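Local coordinates for protein salicylate carboxymethyltransferase (Clarkia breweri, PDB 1M6E) that transfers a methyl group from S-adenosyl-L-methionine to the carboxyl group of salicylic acid, giving the volatile ester methyl salicylate, at residues A[22-27]-A[283-288]; A[16-21]-A[59-64]. All blocks are in the same frame, centred on the assembly; numbering follows the deposited sequence.

Interaction 1 (A[22-27]-A[283-288]); sequences SFIQRQ and YWSSCT. With SAH (S-adenosyl-L-homocysteine), chain C.
Ile-24 and Ser-286 bring the two backbones together, their CA atoms 5.0 Å apart, where the first turn of helix 23-31 lies against the loop leaving strand 275-283, an edge strand of the Rossmann-like methyltransferase sheet. The start of that loop fits an inverse gamma turn centred on Trp-284, though the bond closing it is modelled too short to be relied on. Ser-286 takes a left-handed backbone conformation (phi 54°), so the chain bends as it passes the helix.

Ile-24 carries most of the packing. With CG1 anti to its own carbonyl carbon (chi1 -70°), the longer branch extends over the loop, and CD1 lies 4.1 Å from Ser-285 CB. The backbone of Ser-286 is modelled too close to this branch, so the exact fit is doubtful. The aliphatic branch, with no polar group of its own to satisfy, suits a place bounded by two small serines. Ile-282 of the strand also touches Ile-24, while Val-304 of helix 303-320 lies against Ser-286. Ser-285 OG makes a weak hydrogen bond back to Tyr-283 O, within its own loop.

Phe-23, one residue before Ile-24, broadens the contact, its CB 3.7 Å from Cys-287 O. Gln-25 starts out on another face of the helix and touches both S-adenosyl-L-homocysteine and salicylate, so one helical turn serves the loop as well as the pocket. At the more open end Phe-23 lays its ring obliquely past poorly ordered Thr-288, with CD2 3.9 Å from Thr-288 CG2.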
ATOM      1  N   SER A  22     -19.982   5.799  -3.962  1.00 39.60           N
ATOM      2  CA  SER A  22     -19.942   4.541  -4.676  1.00 44.28           C
ATOM      3  C   SER A  22     -20.933   3.522  -4.156  1.00 44.08           C
ATOM      4  O   SER A  22     -20.590   2.342  -4.030  1.00 43.95           O
ATOM      5  CB  SER A  22     -18.531   3.967  -4.628  1.00 39.20           C
ATOM      6  OG  SER A  22     -18.095   3.867  -3.294  1.00 49.51           O
ATOM      7  N   PHE A  23     -22.169   3.963  -3.891  1.00 48.77           N
ATOM      8  CA  PHE A  23     -23.196   3.069  -3.349  1.00 48.93           C
ATOM      9  C   PHE A  23     -23.744   2.150  -4.385  1.00 55.21           C
ATOM     10  O   PHE A  23     -24.257   1.091  -4.032  1.00 67.94           O
ATOM     11  CB  PHE A  23     -24.354   3.835  -2.741  1.00 48.90           C
ATOM     12  CG  PHE A  23     -23.930   4.833  -1.716  1.00 75.39           C
ATOM     13  CD1 PHE A  23     -23.180   5.949  -2.081  1.00 78.34           C
ATOM     14  CD2 PHE A  23     -24.208   4.629  -0.371  1.00 81.68           C
ATOM     15  CE1 PHE A  23     -22.708   6.839  -1.116  1.00 77.57           C
ATOM     16  CE2 PHE A  23     -23.737   5.520   0.601  1.00 75.94           C
ATOM     17  CZ  PHE A  23     -22.986   6.620   0.222  1.00 73.32           C
ATOM     18  N   ILE A  24     -23.651   2.540  -5.657  1.00 49.00           N
ATOM     19  CA  ILE A  24     -24.175   1.698  -6.714  1.00 42.62           C
ATOM     20  C   ILE A  24     -23.285   0.537  -6.952  1.00 42.83           C
ATOM     21  O   ILE A  24     -23.769  -0.568  -7.161  1.00 61.13           O
ATOM     22  CB  ILE A  24     -24.380   2.431  -8.058  1.00 54.88           C
ATOM     23  CG1 ILE A  24     -25.557   3.414  -7.943  1.00 66.74           C
ATOM     24  CG2 ILE A  24     -24.730   1.419  -9.167  1.00 46.55           C
ATOM     25  CD1 ILE A  24     -26.904   2.776  -7.547  1.00 63.08           C
ATOM     26  N   GLN A  25     -21.982   0.760  -6.940  1.00 48.37           N
ATOM     27  CA  GLN A  25     -21.074  -0.367  -7.148  1.00 51.25           C
ATOM     28  C   GLN A  25     -21.155  -1.251  -5.903  1.00 46.24           C
ATOM     29  O   GLN A  25     -20.829  -2.446  -5.934  1.00 44.77           O
ATOM     30  CB  GLN A  25     -19.636   0.111  -7.398  1.00 43.91           C
ATOM     31  CG  GLN A  25     -19.391   1.543  -6.996  1.00 51.55           C
ATOM     32  CD  GLN A  25     -19.641   2.497  -8.126  1.00 50.97           C
ATOM     33  OE1 GLN A  25     -20.311   3.517  -7.958  1.00 51.31           O
ATOM     34  NE2 GLN A  25     -19.087   2.181  -9.295  1.00 62.29           N
ATOM     35  N   ARG A  26     -21.629  -0.656  -4.811  1.00 47.03           N
ATOM     36  CA  ARG A  26     -21.762  -1.389  -3.565  1.00 48.51           C
ATOM     37  C   ARG A  26     -22.918  -2.350  -3.581  1.00 45.39           C
ATOM     38  O   ARG A  26     -22.840  -3.387  -2.961  1.00 47.75           O
ATOM     39  CB  ARG A  26     -21.942  -0.447  -2.392  1.00 43.66           C
ATOM     40  CG  ARG A  26     -21.933  -1.180  -1.070  1.00 48.17           C
ATOM     41  CD  ARG A  26     -21.454  -0.238  -0.005  1.00 75.24           C
ATOM     42  NE  ARG A  26     -20.869  -0.925   1.135  1.00 90.24           N
ATOM     43  CZ  ARG A  26     -21.555  -1.684   1.978  1.00103.38           C
ATOM     44  NH1 ARG A  26     -22.866  -1.864   1.810  1.00102.62           N
ATOM     45  NH2 ARG A  26     -20.925  -2.239   3.003  1.00108.28           N
ATOM     46  N   GLN A  27     -23.986  -1.987  -4.287  1.00 55.35           N
ATOM     47  CA  GLN A  27     -25.199  -2.798  -4.384  1.00 58.95           C
ATOM     48  C   GLN A  27     -24.993  -3.938  -5.341  1.00 57.85           C
ATOM     49  O   GLN A  27     -25.564  -5.020  -5.164  1.00 61.93           O
ATOM     50  CB  GLN A  27     -26.370  -1.943  -4.858  1.00 63.11           C
ATOM     51  CG  GLN A  27     -27.602  -2.080  -4.002  1.00 73.97           C
ATOM     52  CD  GLN A  27     -28.376  -0.784  -3.953  1.00 91.86           C
ATOM     53  OE1 GLN A  27     -27.790   0.295  -3.757  1.00 96.13           O
ATOM     54  NE2 GLN A  27     -29.696  -0.871  -4.124  1.00 96.92           N
ATOM     55  N   TYR A 283     -30.552   0.029 -11.695  1.00 63.53           N
ATOM     56  CA  TYR A 283     -30.980   1.403 -11.967  1.00 64.06           C
ATOM     57  C   TYR A 283     -30.091   2.424 -11.340  1.00 61.15           C
ATOM     58  O   TYR A 283     -29.494   2.158 -10.306  1.00 69.98           O
ATOM     59  CB  TYR A 283     -32.394   1.626 -11.433  1.00 67.25           C
ATOM     60  CG  TYR A 283     -33.401   0.878 -12.238  1.00 72.78           C
ATOM     61  CD1 TYR A 283     -34.285   1.553 -13.064  1.00 71.21           C
ATOM     62  CD2 TYR A 283     -33.379  -0.518 -12.284  1.00 68.23           C
ATOM     63  CE1 TYR A 283     -35.109   0.868 -13.929  1.00 72.30           C
ATOM     64  CE2 TYR A 283     -34.190  -1.214 -13.142  1.00 68.01           C
ATOM     65  CZ  TYR A 283     -35.054  -0.513 -13.973  1.00 74.39           C
ATOM     66  OH  TYR A 283     -35.828  -1.186 -14.892  1.00 82.16           O
ATOM     67  N   TRP A 284     -30.025   3.603 -11.946  1.00 52.40           N
ATOM     68  CA  TRP A 284     -29.204   4.658 -11.397  1.00 48.72           C
ATOM     69  C   TRP A 284     -29.896   5.169 -10.134  1.00 60.93           C
ATOM     70  O   TRP A 284     -30.136   6.365  -9.970  1.00 73.40           O
ATOM     71  CB  TRP A 284     -28.988   5.796 -12.423  1.00 53.41           C
ATOM     72  CG  TRP A 284     -28.407   5.341 -13.782  1.00 43.80           C
ATOM     73  CD1 TRP A 284     -28.057   4.067 -14.135  1.00 47.43           C
ATOM     74  CD2 TRP A 284     -28.120   6.161 -14.928  1.00 30.60           C
ATOM     75  NE1 TRP A 284     -27.565   4.040 -15.417  1.00 48.29           N
ATOM     76  CE2 TRP A 284     -27.592   5.308 -15.933  1.00 44.15           C
ATOM     77  CE3 TRP A 284     -28.257   7.529 -15.207  1.00 34.44           C
ATOM     78  CZ2 TRP A 284     -27.198   5.781 -17.211  1.00 41.72           C
ATOM     79  CZ3 TRP A 284     -27.865   8.008 -16.488  1.00 35.81           C
ATOM     80  CH2 TRP A 284     -27.341   7.126 -17.467  1.00 35.80           C
ATOM     81  N   SER A 285     -30.264   4.238  -9.257  1.00 69.05           N
ATOM     82  CA  SER A 285     -30.846   4.587  -7.968  1.00 69.39           C
ATOM     83  C   SER A 285     -29.747   5.491  -7.387  1.00 78.37           C
ATOM     84  O   SER A 285     -30.034   6.627  -6.982  1.00 77.80           O
ATOM     85  CB  SER A 285     -30.990   3.331  -7.105  1.00 75.12           C
ATOM     86  OG  SER A 285     -29.768   2.599  -7.036  1.00 57.85           O
ATOM     87  N   SER A 286     -28.498   4.968  -7.398  1.00 74.12           N
ATOM     88  CA  SER A 286     -27.241   5.631  -6.944  1.00 59.54           C
ATOM     89  C   SER A 286     -27.275   6.167  -5.530  1.00 65.60           C
ATOM     90  O   SER A 286     -26.393   6.936  -5.132  1.00 50.26           O
ATOM     91  CB  SER A 286     -26.811   6.786  -7.906  1.00 65.28           C
ATOM     92  OG  SER A 286     -25.897   6.415  -8.959  1.00 35.89           O
ATOM     93  N   CYS A 287     -28.297   5.755  -4.775  1.00 78.89           N
ATOM     94  CA  CYS A 287     -28.481   6.185  -3.387  1.00 83.33           C
ATOM     95  C   CYS A 287     -28.641   5.031  -2.404  1.00 96.98           C
ATOM     96  O   CYS A 287     -28.079   3.928  -2.533  1.00105.10           O
ATOM     97  CB  CYS A 287     -29.741   7.028  -3.238  1.00 74.66           C
ATOM     98  SG  CYS A 287     -30.049   8.253  -4.465  1.00 58.64           S
ATOM     99  N   THR A 288     -29.467   5.333  -1.416  1.00102.44           N
ATOM    100  CA  THR A 288     -29.819   4.434  -0.353  1.00111.96           C
ATOM    101  C   THR A 288     -31.079   5.072   0.256  1.00119.88           C
ATOM    102  O   THR A 288     -31.726   5.896  -0.394  1.00119.96           O
ATOM    103  CB  THR A 288     -28.636   4.324   0.653  1.00112.30           C
ATOM    104  OG1 THR A 288     -29.131   3.971   1.948  1.00120.90           O
ATOM    105  CG2 THR A 288     -27.844   5.629   0.716  1.00100.82           C
TER
HETATM  106  N   SAH C2814     -14.166  -2.621  -7.001  1.00 56.48           N
HETATM  107  CA  SAH C2814     -14.896  -1.398  -6.428  1.00 64.42           C
HETATM  108  CB  SAH C2814     -14.678  -0.102  -7.234  1.00 56.91           C
HETATM  109  CG  SAH C2814     -13.783  -0.193  -8.398  1.00 57.98           C
HETATM  110  SD  SAH C2814     -13.519   1.300  -9.416  1.00 45.74           S
HETATM  111  C   SAH C2814     -16.417  -1.543  -6.388  1.00 73.38           C
HETATM  112  O   SAH C2814     -16.966  -2.598  -6.823  1.00 83.12           O
HETATM  113  OXT SAH C2814     -17.026  -0.509  -5.885  1.00 65.20           O
HETATM  114  C5' SAH C2814     -12.339   0.562 -10.496  1.00 56.58           C
HETATM  115  C4' SAH C2814     -10.806   0.592 -10.063  1.00 42.83           C
HETATM  116  O4' SAH C2814     -10.196  -0.135 -11.176  1.00 32.53           O
HETATM  117  C3' SAH C2814     -10.150   2.019 -10.184  1.00 43.28           C
HETATM  118  O3' SAH C2814      -9.667   2.519  -8.808  1.00 33.08           O
HETATM  119  C2' SAH C2814      -8.982   1.836 -11.046  1.00 31.51           C
HETATM  120  O2' SAH C2814      -7.780   2.479 -10.786  1.00 48.33           O
HETATM  121  C1' SAH C2814      -8.964   0.241 -11.221  1.00 28.19           C
HETATM  122  N9  SAH C2814      -8.294  -0.137 -12.445  1.00 29.13           N
HETATM  123  C8  SAH C2814      -8.477   0.284 -13.744  1.00 31.37           C
HETATM  124  N7  SAH C2814      -7.658  -0.259 -14.597  1.00 37.09           N
HETATM  125  C5  SAH C2814      -6.898  -1.086 -13.803  1.00 35.25           C
HETATM  126  C6  SAH C2814      -5.823  -1.959 -14.088  1.00 39.85           C
HETATM  127  N6  SAH C2814      -5.365  -2.085 -15.334  1.00 52.26           N
HETATM  128  N1  SAH C2814      -5.229  -2.696 -13.072  1.00 30.71           N
HETATM  129  C2  SAH C2814      -5.711  -2.548 -11.796  1.00 35.78           C
HETATM  130  N3  SAH C2814      -6.734  -1.731 -11.417  1.00 35.76           N
HETATM  131  C4  SAH C2814      -7.284  -1.026 -12.476  1.00 31.84           C

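Interaction 2 (A[16-21]-A[59-64]); sequences NSYAMN and GCSSGP. With SAH (S-adenosyl-L-homocysteine), chain C.
Ala-19 and Gly-63 mark the closest backbone approach, 4.6 Å between CA atoms, where an irregular turn ahead of helix 23-31 meets the glycine-containing loop after strand 52-58. In this Rossmann-like fold that loop corresponds to the first conserved motif of the methyltransferases, the main cofactor-binding loop, and S-adenosyl-L-homocysteine lies beside both segments.

Tyr-18 lays its flat ring between the turn and the loop. A chi1 of -150° swings the ring away from the backbone N and toward Ser-61, whose OG sits over one ring face while CB comes within 3.7 Å of Tyr-18 CE2. Ser-62 O approaches differently, near the ring plane at the edge, 4.2 Å from Tyr-18 CD2. An aromatic residue suits this place because its broad face covers the serine and its hydroxyl still extends to the ligand: Tyr-18 OH makes a weak hydrogen bond to the ligand carboxylate oxygen OXT, though OH is modelled too near the ligand's CB for its position to be certain.

Small residues let the two backbones come close farther along. Ala-19 CB rests 4.3 Å from Gly-63 CA, where the absence of a side chain on the glycine leaves Ala-19 able to approach, and Pro-64 CD packs against Ala-19 CA. Gly-63 also has a positive phi (62°), which glycine adopts readily. Asn-102 accompanies the loop from outside, bonded to Ser-61 O and weakly to Ser-62 OG. The first half of the loop holds the ligand directly: Gly-59 O accepts a hydrogen bond from the ligand amino N at 3.1 Å, and Ser-61 OG donates to the ribose O3' at 3.2 Å.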
ATOM      1  N   ASN A  16     -16.172  14.077  -0.033  1.00 71.73           N
ATOM      2  CA  ASN A  16     -17.244  13.812  -0.985  1.00 74.37           C
ATOM      3  C   ASN A  16     -16.653  13.518  -2.348  1.00 73.40           C
ATOM      4  O   ASN A  16     -16.400  14.421  -3.151  1.00 71.36           O
ATOM      5  CB  ASN A  16     -18.159  15.011  -1.059  1.00 62.00           C
ATOM      6  CG  ASN A  16     -18.031  15.858   0.156  1.00 74.46           C
ATOM      7  OD1 ASN A  16     -17.777  15.338   1.248  1.00 70.87           O
ATOM      8  ND2 ASN A  16     -18.187  17.165  -0.003  1.00 85.67           N
ATOM      9  N   SER A  17     -16.409  12.223  -2.538  1.00 72.43           N
ATOM     10  CA  SER A  17     -15.872  11.595  -3.731  1.00 54.28           C
ATOM     11  C   SER A  17     -15.294  10.267  -3.305  1.00 43.52           C
ATOM     12  O   SER A  17     -14.604  10.174  -2.270  1.00 34.75           O
ATOM     13  CB  SER A  17     -14.848  12.476  -4.419  1.00 54.66           C
ATOM     14  OG  SER A  17     -15.527  13.537  -5.080  1.00 49.26           O
ATOM     15  N   TYR A  18     -15.702   9.275  -4.108  1.00 37.26           N
ATOM     16  CA  TYR A  18     -15.435   7.826  -4.085  1.00 40.92           C
ATOM     17  C   TYR A  18     -15.120   7.210  -2.754  1.00 46.16           C
ATOM     18  O   TYR A  18     -13.950   6.949  -2.405  1.00 58.50           O
ATOM     19  CB  TYR A  18     -14.338   7.437  -5.084  1.00 40.34           C
ATOM     20  CG  TYR A  18     -14.594   6.030  -5.579  1.00 43.29           C
ATOM     21  CD1 TYR A  18     -15.201   5.802  -6.807  1.00 41.84           C
ATOM     22  CD2 TYR A  18     -14.420   4.940  -4.744  1.00 48.77           C
ATOM     23  CE1 TYR A  18     -15.646   4.533  -7.175  1.00 28.67           C
ATOM     24  CE2 TYR A  18     -14.866   3.680  -5.109  1.00 42.29           C
ATOM     25  CZ  TYR A  18     -15.481   3.496  -6.316  1.00 31.28           C
ATOM     26  OH  TYR A  18     -15.980   2.278  -6.642  1.00 41.59           O
ATOM     27  N   ALA A  19     -16.177   6.950  -2.017  1.00 39.13           N
ATOM     28  CA  ALA A  19     -16.103   6.427  -0.656  1.00 46.09           C
ATOM     29  C   ALA A  19     -17.444   6.976  -0.289  1.00 54.28           C
ATOM     30  O   ALA A  19     -18.348   6.261   0.153  1.00 69.26           O
ATOM     31  CB  ALA A  19     -15.021   7.129   0.171  1.00 25.14           C
ATOM     32  N   MET A  20     -17.585   8.265  -0.545  1.00 52.93           N
ATOM     33  CA  MET A  20     -18.838   8.917  -0.288  1.00 55.14           C
ATOM     34  C   MET A  20     -19.741   8.905  -1.539  1.00 45.16           C
ATOM     35  O   MET A  20     -20.830   9.449  -1.514  1.00 39.63           O
ATOM     36  CB  MET A  20     -18.555  10.345   0.187  1.00 61.37           C
ATOM     37  CG  MET A  20     -17.725  10.411   1.462  1.00 62.03           C
ATOM     38  SD  MET A  20     -18.375   9.304   2.721  1.00 79.03           S
ATOM     39  CE  MET A  20     -20.057   9.967   2.941  1.00 81.14           C
ATOM     40  N   ASN A  21     -19.301   8.270  -2.623  1.00 50.24           N
ATOM     41  CA  ASN A  21     -20.088   8.240  -3.869  1.00 46.83           C
ATOM     42  C   ASN A  21     -20.045   6.926  -4.659  1.00 45.39           C
ATOM     43  O   ASN A  21     -20.088   6.934  -5.896  1.00 44.90           O
ATOM     44  CB  ASN A  21     -19.645   9.383  -4.792  1.00 37.11           C
ATOM     45  CG  ASN A  21     -19.890  10.739  -4.187  1.00 43.63           C
ATOM     46  OD1 ASN A  21     -21.003  11.228  -4.179  1.00 48.96           O
ATOM     47  ND2 ASN A  21     -18.849  11.349  -3.657  1.00 53.20           N
ATOM     48  N   GLY A  59      -8.700  -4.371  -8.728  1.00 51.21           N
ATOM     49  CA  GLY A  59      -9.345  -3.126  -9.082  1.00 47.59           C
ATOM     50  C   GLY A  59     -10.229  -2.685  -7.932  1.00 50.82           C
ATOM     51  O   GLY A  59     -11.354  -2.227  -8.131  1.00 49.25           O
ATOM     52  N   CYS A  60      -9.726  -2.861  -6.714  1.00 55.80           N
ATOM     53  CA  CYS A  60     -10.438  -2.460  -5.493  1.00 57.28           C
ATOM     54  C   CYS A  60     -10.299  -0.966  -5.555  1.00 58.33           C
ATOM     55  O   CYS A  60      -9.890  -0.440  -6.579  1.00 72.46           O
ATOM     56  CB  CYS A  60      -9.708  -2.973  -4.243  1.00 57.90           C
ATOM     57  SG  CYS A  60      -7.998  -2.302  -4.008  1.00 57.58           S
ATOM     58  N   SER A  61     -10.612  -0.248  -4.497  1.00 54.39           N
ATOM     59  CA  SER A  61     -10.398   1.166  -4.636  1.00 56.25           C
ATOM     60  C   SER A  61      -9.988   1.833  -3.354  1.00 60.39           C
ATOM     61  O   SER A  61      -8.906   1.587  -2.849  1.00 67.87           O
ATOM     62  CB  SER A  61     -11.626   1.829  -5.204  1.00 54.38           C
ATOM     63  OG  SER A  61     -11.191   2.874  -6.050  1.00 66.70           O
ATOM     64  N   SER A  62     -10.842   2.700  -2.843  1.00 59.02           N
ATOM     65  CA  SER A  62     -10.565   3.376  -1.597  1.00 56.26           C
ATOM     66  C   SER A  62     -11.875   3.230  -0.850  1.00 59.05           C
ATOM     67  O   SER A  62     -12.901   2.860  -1.431  1.00 47.19           O
ATOM     68  CB  SER A  62     -10.270   4.863  -1.831  1.00 61.14           C
ATOM     69  OG  SER A  62      -9.258   5.059  -2.801  1.00 63.70           O
ATOM     70  N   GLY A  63     -11.846   3.505   0.444  1.00 64.57           N
ATOM     71  CA  GLY A  63     -13.078   3.425   1.203  1.00 63.06           C
ATOM     72  C   GLY A  63     -13.672   2.050   1.211  1.00 56.44           C
ATOM     73  O   GLY A  63     -12.991   1.074   0.901  1.00 66.43           O
ATOM     74  N   PRO A  64     -14.950   1.931   1.560  1.00 53.49           N
ATOM     75  CA  PRO A  64     -15.583   0.611   1.596  1.00 58.40           C
ATOM     76  C   PRO A  64     -15.466  -0.021   0.228  1.00 69.22           C
ATOM     77  O   PRO A  64     -14.929   0.605  -0.686  1.00 89.26           O
ATOM     78  CB  PRO A  64     -17.012   0.940   1.978  1.00 55.67           C
ATOM     79  CG  PRO A  64     -16.853   2.243   2.749  1.00 45.84           C
ATOM     80  CD  PRO A  64     -15.909   2.983   1.897  1.00 41.90           C
TER
HETATM   81  N   SAH C2814     -14.166  -2.621  -7.001  1.00 56.48           N
HETATM   82  CA  SAH C2814     -14.896  -1.398  -6.428  1.00 64.42           C
HETATM   83  CB  SAH C2814     -14.678  -0.102  -7.234  1.00 56.91           C
HETATM   84  CG  SAH C2814     -13.783  -0.193  -8.398  1.00 57.98           C
HETATM   85  SD  SAH C2814     -13.519   1.300  -9.416  1.00 45.74           S
HETATM   86  C   SAH C2814     -16.417  -1.543  -6.388  1.00 73.38           C
HETATM   87  O   SAH C2814     -16.966  -2.598  -6.823  1.00 83.12           O
HETATM   88  OXT SAH C2814     -17.026  -0.509  -5.885  1.00 65.20           O
HETATM   89  C5' SAH C2814     -12.339   0.562 -10.496  1.00 56.58           C
HETATM   90  C4' SAH C2814     -10.806   0.592 -10.063  1.00 42.83           C
HETATM   91  O4' SAH C2814     -10.196  -0.135 -11.176  1.00 32.53           O
HETATM   92  C3' SAH C2814     -10.150   2.019 -10.184  1.00 43.28           C
HETATM   93  O3' SAH C2814      -9.667   2.519  -8.808  1.00 33.08           O
HETATM   94  C2' SAH C2814      -8.982   1.836 -11.046  1.00 31.51           C
HETATM   95  O2' SAH C2814      -7.780   2.479 -10.786  1.00 48.33           O
HETATM   96  C1' SAH C2814      -8.964   0.241 -11.221  1.00 28.19           C
HETATM   97  N9  SAH C2814      -8.294  -0.137 -12.445  1.00 29.13           N
HETATM   98  C8  SAH C2814      -8.477   0.284 -13.744  1.00 31.37           C
HETATM   99  N7  SAH C2814      -7.658  -0.259 -14.597  1.00 37.09           N
HETATM  100  C5  SAH C2814      -6.898  -1.086 -13.803  1.00 35.25           C
HETATM  101  C6  SAH C2814      -5.823  -1.959 -14.088  1.00 39.85           C
HETATM  102  N6  SAH C2814      -5.365  -2.085 -15.334  1.00 52.26           N
HETATM  103  N1  SAH C2814      -5.229  -2.696 -13.072  1.00 30.71           N
HETATM  104  C2  SAH C2814      -5.711  -2.548 -11.796  1.00 35.78           C
HETATM  105  N3  SAH C2814      -6.734  -1.731 -11.417  1.00 35.76           N
HETATM  106  C4  SAH C2814      -7.284  -1.026 -12.476  1.00 31.84           C

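How the interactions relate
Segments 16-21 and 22-27 follow one another in the chain, so the turn of interaction 2 runs straight into the helix of interaction 1. The two contact centres are 12 Å apart and meet where Gln-25 CG packs 3.5 Å from Tyr-18 OH. Both residues reach the amino-acid end of S-adenosyl-L-homocysteine. Gln-25 also touches salicylate, whereas the side chain of Tyr-18 is about 5 Å from it. Interaction 2 joins this N-terminal segment to the cofactor loop, and interaction 1 joins it to the loop beyond the edge strand. Together they position one continuous segment so that Tyr-18 and Gln-25 line the shared cofactor and substrate pocket.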